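PDB 3WMR: proline iminopeptidase from Streptomyces halstedii, which acts as an amidohydrolase on polyketide substrates and, as a member of the S33 peptidase family, may also release N-terminal proline from peptides. Local coordinates for residues G30-W35 with G86-P91; Y62-T67 with W209-A214; H202-V207 with S292-L297. All coordinates share one frame; numbering follows the deposited sequence.

Contact 1: G30-W35 with G86-P91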
loop_
_atom_site.group_PDB
_atom_site.type_symbol
_atom_site.label_atom_id
_atom_site.label_comp_id
_atom_site.label_asym_id
_atom_site.label_seq_id
_atom_site.Cartn_x
_atom_site.Cartn_y
_atom_site.Cartn_z
ATOM N N GLY A 30 -10.410 -14.753 -13.843
ATOM C CA GLY A 30 -10.608 -16.184 -13.985
ATOM C C GLY A 30 -11.883 -16.604 -13.276
ATOM O O GLY A 30 -12.967 -16.084 -13.551
ATOM N N GLN A 31 -11.725 -17.515 -12.326
ATOM C CA GLN A 31 -12.824 -18.083 -11.559
ATOM C C GLN A 31 -13.450 -17.103 -10.545
ATOM O O GLN A 31 -14.551 -17.349 -10.056
ATOM C CB GLN A 31 -12.287 -19.322 -10.835
ATOM C CG GLN A 31 -13.278 -20.103 -9.992
ATOM C CD GLN A 31 -12.595 -21.193 -9.192
ATOM O OE1 GLN A 31 -11.473 -21.594 -9.510
ATOM N NE2 GLN A 31 -13.259 -21.671 -8.143
ATOM N N TYR A 32 -12.760 -16.004 -10.232
ATOM C CA TYR A 32 -13.184 -15.102 -9.145
ATOM C C TYR A 32 -13.515 -13.711 -9.670
ATOM O O TYR A 32 -13.435 -13.473 -10.872
ATOM C CB TYR A 32 -12.089 -15.021 -8.069
ATOM C CG TYR A 32 -11.485 -16.365 -7.712
ATOM C CD1 TYR A 32 -12.194 -17.288 -6.944
ATOM C CD2 TYR A 32 -10.208 -16.713 -8.145
ATOM C CE1 TYR A 32 -11.652 -18.517 -6.621
ATOM C CE2 TYR A 32 -9.652 -17.940 -7.818
ATOM C CZ TYR A 32 -10.376 -18.837 -7.058
ATOM O OH TYR A 32 -9.822 -20.064 -6.738
ATOM N N ARG A 33 -13.888 -12.806 -8.763
ATOM C CA ARG A 33 -14.244 -11.424 -9.098
ATOM C C ARG A 33 -13.301 -10.425 -8.409
ATOM O O ARG A 33 -12.939 -10.613 -7.242
ATOM C CB ARG A 33 -15.673 -11.121 -8.642
ATOM C CG ARG A 33 -16.731 -12.137 -9.061
ATOM C CD ARG A 33 -16.968 -12.161 -10.561
ATOM N NE ARG A 33 -17.391 -10.856 -11.066
ATOM C CZ ARG A 33 -17.650 -10.589 -12.342
ATOM N NH1 ARG A 33 -17.554 -11.541 -13.262
ATOM N NH2 ARG A 33 -18.010 -9.362 -12.698
ATOM N N THR A 34 -12.933 -9.361 -9.124
ATOM C CA THR A 34 -12.163 -8.244 -8.560
ATOM C C THR A 34 -13.029 -6.996 -8.567
ATOM O O THR A 34 -13.509 -6.595 -9.622
ATOM C CB THR A 34 -10.897 -7.944 -9.390
ATOM O OG1 THR A 34 -10.040 -9.086 -9.399
ATOM C CG2 THR A 34 -10.133 -6.744 -8.825
ATOM N N TRP A 35 -13.199 -6.372 -7.404
ATOM C CA TRP A 35 -14.024 -5.171 -7.261
ATOM C C TRP A 35 -13.222 -3.897 -7.486
ATOM O O TRP A 35 -12.101 -3.760 -6.980
ATOM C CB TRP A 35 -14.649 -5.108 -5.868
ATOM C CG TRP A 35 -15.623 -3.973 -5.695
ATOM C CD1 TRP A 35 -16.981 -4.009 -5.925
ATOM C CD2 TRP A 35 -15.323 -2.636 -5.273
ATOM N NE1 TRP A 35 -17.534 -2.771 -5.678
ATOM C CE2 TRP A 35 -16.542 -1.915 -5.267
ATOM C CE3 TRP A 35 -14.146 -1.975 -4.899
ATOM C CZ2 TRP A 35 -16.612 -0.564 -4.906
ATOM C CZ3 TRP A 35 -14.216 -0.640 -4.538
ATOM C CH2 TRP A 35 -15.447 0.058 -4.550
ATOM N N GLY A 86 -14.597 -5.864 -1.599
ATOM C CA GLY A 86 -15.649 -6.194 -2.552
ATOM C C GLY A 86 -15.299 -7.334 -3.482
ATOM O O GLY A 86 -16.146 -7.772 -4.257
ATOM N N SER A 87 -14.056 -7.810 -3.428
ATOM C CA SER A 87 -13.617 -8.920 -4.276
ATOM C C SER A 87 -13.988 -10.255 -3.637
ATOM O O SER A 87 -14.494 -10.285 -2.525
ATOM C CB SER A 87 -12.113 -8.815 -4.526
ATOM O OG SER A 87 -11.813 -7.549 -5.109
ATOM N N THR A 88 -13.745 -11.355 -4.348
ATOM C CA THR A 88 -14.061 -12.686 -3.833
ATOM C C THR A 88 -13.243 -12.975 -2.565
ATOM O O THR A 88 -12.022 -12.806 -2.553
ATOM C CB THR A 88 -13.786 -13.790 -4.888
ATOM O OG1 THR A 88 -14.378 -13.424 -6.142
ATOM C CG2 THR A 88 -14.354 -15.143 -4.446
ATOM N N HIS A 89 -13.932 -13.388 -1.501
ATOM C CA HIS A 89 -13.283 -13.866 -0.280
ATOM C C HIS A 89 -13.035 -15.352 -0.408
ATOM O O HIS A 89 -13.888 -16.080 -0.897
ATOM C CB HIS A 89 -14.153 -13.579 0.936
ATOM C CG HIS A 89 -14.319 -12.122 1.208
ATOM N ND1 HIS A 89 -13.850 -11.520 2.353
ATOM C CD2 HIS A 89 -14.865 -11.135 0.461
ATOM C CE1 HIS A 89 -14.113 -10.228 2.307
ATOM N NE2 HIS A 89 -14.733 -9.969 1.170
ATOM N N LEU A 90 -11.850 -15.791 0.002
ATOM C CA LEU A 90 -11.485 -17.199 -0.039
ATOM C C LEU A 90 -10.897 -17.607 1.315
ATOM O O LEU A 90 -9.709 -17.921 1.408
ATOM C CB LEU A 90 -10.476 -17.463 -1.161
ATOM C CG LEU A 90 -10.869 -17.065 -2.587
ATOM C CD1 LEU A 90 -10.859 -15.558 -2.786
ATOM C CD2 LEU A 90 -9.928 -17.716 -3.595
ATOM N N PRO A 91 -11.734 -17.618 2.371
ATOM C CA PRO A 91 -11.252 -17.939 3.722
ATOM C C PRO A 91 -10.505 -19.267 3.820
ATOM O O PRO A 91 -9.610 -19.391 4.647
ATOM C CB PRO A 91 -12.537 -18.000 4.556
ATOM C CG PRO A 91 -13.541 -17.211 3.799
ATOM C CD PRO A 91 -13.190 -17.381 2.348
#
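Residues G86-L90, in the loop that follows strand 76-80, run roughly antiparallel to Y32-W35 at the start of strand 32-39 (152° between their end-to-end directions), in the antiparallel edge region of the alpha/beta hydrolase sheet, to which strand 32-39 belongs. Only one of the three hydrogen bonds joins backbone to backbone, T88 N to R33 O at 3.1 Å; the other two end on hydroxyls, so the loop does not form a regular strand pair. With OG1 placed beside its own backbone N (chi1 -49°), T88 also accepts from R33 N, 2.7 Å from T88 OG1, and thus holds both backbone polar groups of R33. Farther along, W35 N reaches S87 OG at 2.9 Å in a nearly straight bond (176°); the same hydroxyl is also bonded to D80 O, so it ties the loop to two strands at once. W35 CB packs on the backbone of G86, 3.3 Å from G86 C, and its indole leads off to meet the H60 ring. The R33 guanidinium likewise leaves the loop, and its NH2 bonds to T26 OG1. At the other end the Y32 ring lies between two aliphatic groups: Q31 CB stands over the centre of one face, and over the opposite face L90 CD2 makes a CH-pi contact 3.9 Å from the ring centroid, displaced toward the rim and nearest to Y32 CE1 at 3.6 Å.

Contact 2: Y62-T67 with W209-A214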
loop_
_atom_site.group_PDB
_atom_site.type_symbol
_atom_site.label_atom_id
_atom_site.label_comp_id
_atom_site.label_asym_id
_atom_site.label_seq_id
_atom_site.Cartn_x
_atom_site.Cartn_y
_atom_site.Cartn_z
ATOM N N TYR A 62 -9.144 3.226 2.858
ATOM C CA TYR A 62 -8.240 4.238 3.448
ATOM C C TYR A 62 -7.542 5.140 2.415
ATOM O O TYR A 62 -6.946 6.147 2.783
ATOM C CB TYR A 62 -7.199 3.574 4.370
ATOM C CG TYR A 62 -6.000 2.963 3.635
ATOM C CD1 TYR A 62 -6.121 1.757 2.965
ATOM C CD2 TYR A 62 -4.749 3.593 3.633
ATOM C CE1 TYR A 62 -5.051 1.200 2.282
ATOM C CE2 TYR A 62 -3.654 3.025 2.955
ATOM C CZ TYR A 62 -3.823 1.830 2.277
ATOM O OH TYR A 62 -2.783 1.244 1.586
ATOM N N LEU A 63 -7.606 4.775 1.130
ATOM C CA LEU A 63 -7.034 5.598 0.059
ATOM C C LEU A 63 -8.052 6.538 -0.589
ATOM O O LEU A 63 -7.717 7.205 -1.572
ATOM C CB LEU A 63 -6.395 4.706 -1.023
ATOM C CG LEU A 63 -5.160 3.917 -0.596
ATOM C CD1 LEU A 63 -4.659 3.037 -1.727
ATOM C CD2 LEU A 63 -4.044 4.838 -0.134
ATOM N N LEU A 64 -9.276 6.616 -0.046
ATOM C CA LEU A 64 -10.379 7.332 -0.726
ATOM C C LEU A 64 -10.150 8.839 -0.844
ATOM O O LEU A 64 -10.635 9.452 -1.768
ATOM C CB LEU A 64 -11.731 7.065 -0.047
ATOM C CG LEU A 64 -12.425 5.774 -0.475
ATOM C CD1 LEU A 64 -13.606 5.468 0.452
ATOM C CD2 LEU A 64 -12.875 5.855 -1.926
ATOM N N ALA A 65 -9.365 9.406 0.054
ATOM C CA ALA A 65 -8.897 10.793 -0.056
ATOM C C ALA A 65 -8.320 11.167 -1.416
ATOM O O ALA A 65 -8.429 12.309 -1.861
ATOM C CB ALA A 65 -7.852 11.051 1.010
ATOM N N MET A 66 -7.705 10.202 -2.084
ATOM C CA MET A 66 -7.036 10.455 -3.350
ATOM C C MET A 66 -7.963 10.703 -4.547
ATOM O O MET A 66 -7.489 10.945 -5.663
ATOM C CB MET A 66 -6.063 9.305 -3.634
ATOM C CG MET A 66 -4.954 9.250 -2.597
ATOM S SD MET A 66 -3.658 8.046 -2.972
ATOM C CE MET A 66 -3.113 8.647 -4.565
ATOM N N THR A 67 -9.277 10.643 -4.332
ATOM C CA THR A 67 -10.232 11.191 -5.308
ATOM C C THR A 67 -10.011 12.692 -5.524
ATOM O O THR A 67 -10.484 13.237 -6.503
ATOM C CB THR A 67 -11.696 10.978 -4.884
ATOM O OG1 THR A 67 -11.894 11.542 -3.590
ATOM C CG2 THR A 67 -12.054 9.483 -4.849
ATOM N N TRP A 209 -9.087 7.764 14.731
ATOM C CA TRP A 209 -8.707 7.462 13.355
ATOM C C TRP A 209 -9.707 8.081 12.355
ATOM O O TRP A 209 -10.925 8.109 12.633
ATOM C CB TRP A 209 -8.618 5.948 13.153
ATOM C CG TRP A 209 -7.414 5.302 13.799
ATOM C CD1 TRP A 209 -6.266 5.917 14.189
ATOM C CD2 TRP A 209 -7.232 3.906 14.067
ATOM N NE1 TRP A 209 -5.395 5.008 14.713
ATOM C CE2 TRP A 209 -5.952 3.759 14.638
ATOM C CE3 TRP A 209 -8.028 2.766 13.886
ATOM C CZ2 TRP A 209 -5.438 2.523 15.026
ATOM C CZ3 TRP A 209 -7.519 1.532 14.278
ATOM C CH2 TRP A 209 -6.231 1.424 14.851
ATOM N N PRO A 210 -9.201 8.588 11.198
ATOM C CA PRO A 210 -10.062 8.952 10.078
ATOM C C PRO A 210 -10.977 7.783 9.715
ATOM O O PRO A 210 -10.556 6.633 9.797
ATOM C CB PRO A 210 -9.064 9.222 8.944
ATOM C CG PRO A 210 -7.822 9.663 9.635
ATOM C CD PRO A 210 -7.781 8.886 10.918
ATOM N N ARG A 211 -12.221 8.067 9.344
ATOM C CA ARG A 211 -13.171 7.002 8.991
ATOM C C ARG A 211 -12.624 6.070 7.900
ATOM O O ARG A 211 -12.794 4.838 7.952
ATOM C CB ARG A 211 -14.483 7.601 8.500
ATOM C CG ARG A 211 -15.589 6.570 8.310
ATOM C CD ARG A 211 -16.405 6.866 7.064
ATOM N NE ARG A 211 -15.656 6.535 5.864
ATOM C CZ ARG A 211 -15.723 5.382 5.198
ATOM N NH1 ARG A 211 -16.531 4.403 5.596
ATOM N NH2 ARG A 211 -14.966 5.211 4.113
ATOM N N ASP A 212 -12.004 6.667 6.889
ATOM C CA ASP A 212 -11.427 5.887 5.809
ATOM C C ASP A 212 -10.378 4.902 6.333
ATOM O O ASP A 212 -10.315 3.767 5.861
ATOM C CB ASP A 212 -10.839 6.813 4.732
ATOM C CG ASP A 212 -11.912 7.565 3.958
ATOM O OD1 ASP A 212 -13.080 7.121 3.961
ATOM O OD2 ASP A 212 -11.584 8.598 3.344
ATOM N N PHE A 213 -9.572 5.331 7.304
ATOM C CA PHE A 213 -8.559 4.452 7.914
ATOM C C PHE A 213 -9.253 3.345 8.726
ATOM O O PHE A 213 -8.955 2.150 8.565
ATOM C CB PHE A 213 -7.566 5.261 8.770
ATOM C CG PHE A 213 -6.422 4.435 9.328
ATOM C CD1 PHE A 213 -5.254 4.246 8.592
ATOM C CD2 PHE A 213 -6.528 3.818 10.568
ATOM C CE1 PHE A 213 -4.215 3.457 9.083
ATOM C CE2 PHE A 213 -5.487 3.038 11.067
ATOM C CZ PHE A 213 -4.329 2.858 10.318
ATOM N N ALA A 214 -10.225 3.739 9.554
ATOM C CA ALA A 214 -11.001 2.784 10.333
ATOM C C ALA A 214 -11.752 1.800 9.431
ATOM O O ALA A 214 -11.781 0.578 9.704
ATOM C CB ALA A 214 -11.970 3.520 11.242
HETATM O O HOH W 1 -8.491 8.362 2.639
#
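A water-bridged polar contact joins Y62 and A65 of the 3-10 segment 62-67 to D212 in the first turn of helix 211-222, with L64 packing beside it. The helix belongs to the helical insertion between strands 143-149 and 258-263, consistent with the cap of S33 hydrolases, whereas 62-67 lies in the loop between strands 49-52 and 76-80 of the core. No direct hydrogen bond crosses between the two segments. Instead, one water accepts from A65 N at 2.9 Å and donates to Y62 O at 2.7 Å and, over a longer 3.2 Å, to D212 OD2. The other carboxylate oxygen is held within the helix segment: R211 NH2 forms a salt bridge with D212 OD1 at 2.7 Å, close to the guanidinium plane. With its oxygens engaged on different partners, the carboxylate is probably restrained in rotation. D212 CG lies beside its backbone N (chi1 -70°), which brings the carboxylate to L64, whose CB is 3.7 Å from D212 OD2 and whose CD1 meets the edge of the R211 guanidinium. Y62 CA abuts D212 O at 3.2 Å, and Y62 CB rests on the backbone of F213. The Y62 phenol points away from the helix, its hydroxyl bonded to Q125 OE1 and G54 N and its side chain about 5 Å from that of S126, the predicted nucleophile. Thus 62-67 packs among helix 211-222, strand 32-39 (L64 on R37), strand 120-125 (M66 on F123) and helix 295-298 (A65 on H296).

Contact 3: H202-V207 with S292-L297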
loop_
_atom_site.group_PDB
_atom_site.type_symbol
_atom_site.label_atom_id
_atom_site.label_comp_id
_atom_site.label_asym_id
_atom_site.label_seq_id
_atom_site.Cartn_x
_atom_site.Cartn_y
_atom_site.Cartn_z
ATOM N N HIS A 202 3.884 6.127 14.075
ATOM C CA HIS A 202 4.433 5.740 12.777
ATOM C C HIS A 202 3.424 5.222 11.744
ATOM O O HIS A 202 3.804 5.032 10.584
ATOM C CB HIS A 202 5.531 4.683 12.976
ATOM C CG HIS A 202 6.567 5.070 13.981
ATOM N ND1 HIS A 202 6.683 4.443 15.203
ATOM C CD2 HIS A 202 7.529 6.019 13.956
ATOM C CE1 HIS A 202 7.664 4.997 15.891
ATOM N NE2 HIS A 202 8.195 5.955 15.157
ATOM N N VAL A 203 2.158 5.016 12.113
ATOM C CA VAL A 203 1.184 4.485 11.141
ATOM C C VAL A 203 0.105 5.510 10.787
ATOM O O VAL A 203 -0.164 5.760 9.606
ATOM C CB VAL A 203 0.553 3.160 11.606
ATOM C CG1 VAL A 203 -0.530 2.715 10.643
ATOM C CG2 VAL A 203 1.614 2.058 11.708
ATOM N N CYS A 204 -0.524 6.078 11.814
ATOM C CA CYS A 204 -1.527 7.119 11.638
ATOM C C CYS A 204 -1.537 8.008 12.873
ATOM O O CYS A 204 -2.032 7.614 13.939
ATOM C CB CYS A 204 -2.924 6.520 11.432
ATOM S SG CYS A 204 -4.207 7.775 11.125
ATOM N N ARG A 205 -0.987 9.203 12.723
ATOM C CA ARG A 205 -0.905 10.144 13.827
ATOM C C ARG A 205 -2.234 10.848 14.145
ATOM O O ARG A 205 -2.341 11.532 15.163
ATOM C CB ARG A 205 0.208 11.155 13.555
ATOM C CG ARG A 205 1.580 10.507 13.555
ATOM C CD ARG A 205 2.603 11.304 12.785
ATOM N NE ARG A 205 3.180 12.384 13.570
ATOM C CZ ARG A 205 4.123 12.236 14.495
ATOM N NH1 ARG A 205 4.599 11.034 14.814
ATOM N NH2 ARG A 205 4.577 13.303 15.136
ATOM N N ILE A 206 -3.251 10.667 13.308
ATOM C CA ILE A 206 -4.559 11.234 13.614
ATOM C C ILE A 206 -5.389 10.235 14.411
ATOM O O ILE A 206 -5.664 9.120 13.933
ATOM C CB ILE A 206 -5.355 11.655 12.364
ATOM C CG1 ILE A 206 -4.532 12.601 11.495
ATOM C CG2 ILE A 206 -6.661 12.352 12.790
ATOM C CD1 ILE A 206 -5.085 12.777 10.096
ATOM N N VAL A 207 -5.786 10.665 15.616
ATOM C CA VAL A 207 -6.627 9.904 16.539
ATOM C C VAL A 207 -7.682 10.875 17.102
ATOM O O VAL A 207 -7.319 11.984 17.477
ATOM C CB VAL A 207 -5.784 9.338 17.699
ATOM C CG1 VAL A 207 -6.660 8.646 18.736
ATOM C CG2 VAL A 207 -4.714 8.385 17.161
ATOM N N SER A 292 3.230 10.295 8.864
ATOM C CA SER A 292 3.842 8.983 9.016
ATOM C C SER A 292 3.462 8.129 7.809
ATOM O O SER A 292 3.934 8.378 6.700
ATOM C CB SER A 292 3.434 8.333 10.345
ATOM O OG SER A 292 2.032 8.137 10.425
ATOM N N HIS A 293 2.614 7.132 8.018
ATOM C CA HIS A 293 2.343 6.127 6.994
ATOM C C HIS A 293 1.195 6.493 6.064
ATOM O O HIS A 293 1.051 5.892 4.990
ATOM C CB HIS A 293 2.053 4.780 7.674
ATOM C CG HIS A 293 2.248 3.599 6.789
ATOM N ND1 HIS A 293 3.480 3.248 6.277
ATOM C CD2 HIS A 293 1.379 2.659 6.357
ATOM C CE1 HIS A 293 3.358 2.153 5.554
ATOM N NE2 HIS A 293 2.092 1.780 5.580
ATOM N N VAL A 294 0.381 7.478 6.452
ATOM C CA VAL A 294 -0.764 7.863 5.637
ATOM C C VAL A 294 -0.820 9.369 5.368
ATOM O O VAL A 294 -1.786 10.029 5.765
ATOM C CB VAL A 294 -2.093 7.365 6.249
ATOM C CG1 VAL A 294 -2.190 5.853 6.135
ATOM C CG2 VAL A 294 -2.251 7.804 7.702
ATOM N N PRO A 295 0.198 9.910 4.662
ATOM C CA PRO A 295 0.293 11.349 4.368
ATOM C C PRO A 295 -0.898 11.949 3.597
ATOM O O PRO A 295 -1.199 13.151 3.732
ATOM C CB PRO A 295 1.587 11.468 3.560
ATOM C CG PRO A 295 1.877 10.096 3.040
ATOM C CD PRO A 295 1.301 9.142 4.044
ATOM N N HIS A 296 -1.573 11.126 2.807
ATOM C CA HIS A 296 -2.768 11.546 2.119
ATOM C C HIS A 296 -3.916 11.922 3.085
ATOM O O HIS A 296 -4.874 12.521 2.653
ATOM C CB HIS A 296 -3.236 10.471 1.139
ATOM C CG HIS A 296 -3.600 9.176 1.782
ATOM N ND1 HIS A 296 -2.655 8.262 2.213
ATOM C CD2 HIS A 296 -4.806 8.624 2.042
ATOM C CE1 HIS A 296 -3.266 7.214 2.732
ATOM N NE2 HIS A 296 -4.572 7.402 2.630
ATOM N N LEU A 297 -3.812 11.502 4.350
ATOM C CA LEU A 297 -4.772 11.817 5.408
ATOM C C LEU A 297 -4.181 12.824 6.377
ATOM O O LEU A 297 -4.854 13.758 6.812
ATOM C CB LEU A 297 -5.159 10.537 6.164
ATOM C CG LEU A 297 -6.127 9.617 5.417
ATOM C CD1 LEU A 297 -6.277 8.292 6.137
ATOM C CD2 LEU A 297 -7.487 10.288 5.257
#
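The loop that carries H293, the predicted catalytic histidine, packs here against residues 202-206, which link helix 189-202 to helix 211-222. Two backbone carbonyls of that link press on the histidine loop: H202 O lies 3.3 Å from S292 CB, and V203 O lies 3.1 Å from H293 CB, a tight fit. No clear hydrogen bond passes directly between the segments; E298, just after the second, bridges them, its OE2 bonded to both S292 OG and R205 N. The S292 hydroxyl sits between its own N and carbonyl carbon (chi1 61°), with OG 3.3 Å from V203 C, while the aliphatic part of R205 passes alongside, R205 CD 3.9 Å from S292 CB. Beyond H293, methyl groups carry the contact, meeting sulfur and backbone oxygens. V294, at the N-cap position of helix 295-298, lays its CG2 against C204 SG at 3.9 Å and beside V203 O at 3.5 Å, and I206 CD1 ends 3.4 Å from L297 O. The imidazole of H293 extends beyond the link, CG anti to the backbone N (chi1 -159°); ND1 bonds to OD1 of D266, the predicted acid, and the side chain lies about 4 Å from that of S126, the predicted nucleophile. W158 of helix 155-166 touches the H293 side chain. A histidine on the loop after the last strand, paired with an aspartate and near a serine, is consistent with the catalytic triad of the alpha/beta hydrolase fold, whose serine probably sits on the nucleophile elbow.

Contact 1 lies farther out, at the antiparallel end of the sheet, its centre about 19 Å from that of the chain against 13 Å for contacts 2 and 3. All three are partly buried; contact 3 has the most buried touching residues, five of nine. Contacts 2 and 3, with centres about 10 Å apart, both bring the region of residues 202-214 onto core loops around the predicted active site and touch directly: H296 NE2 probably donates to Y62 O, and P210 packs on C204. Contact 1 relies on direct hydrogen bonds to strand amides and a carbonyl, contact 2 on a water and a carboxylate, contact 3 on packing of carbonyls and apolar groups, with E298 linking the two segments.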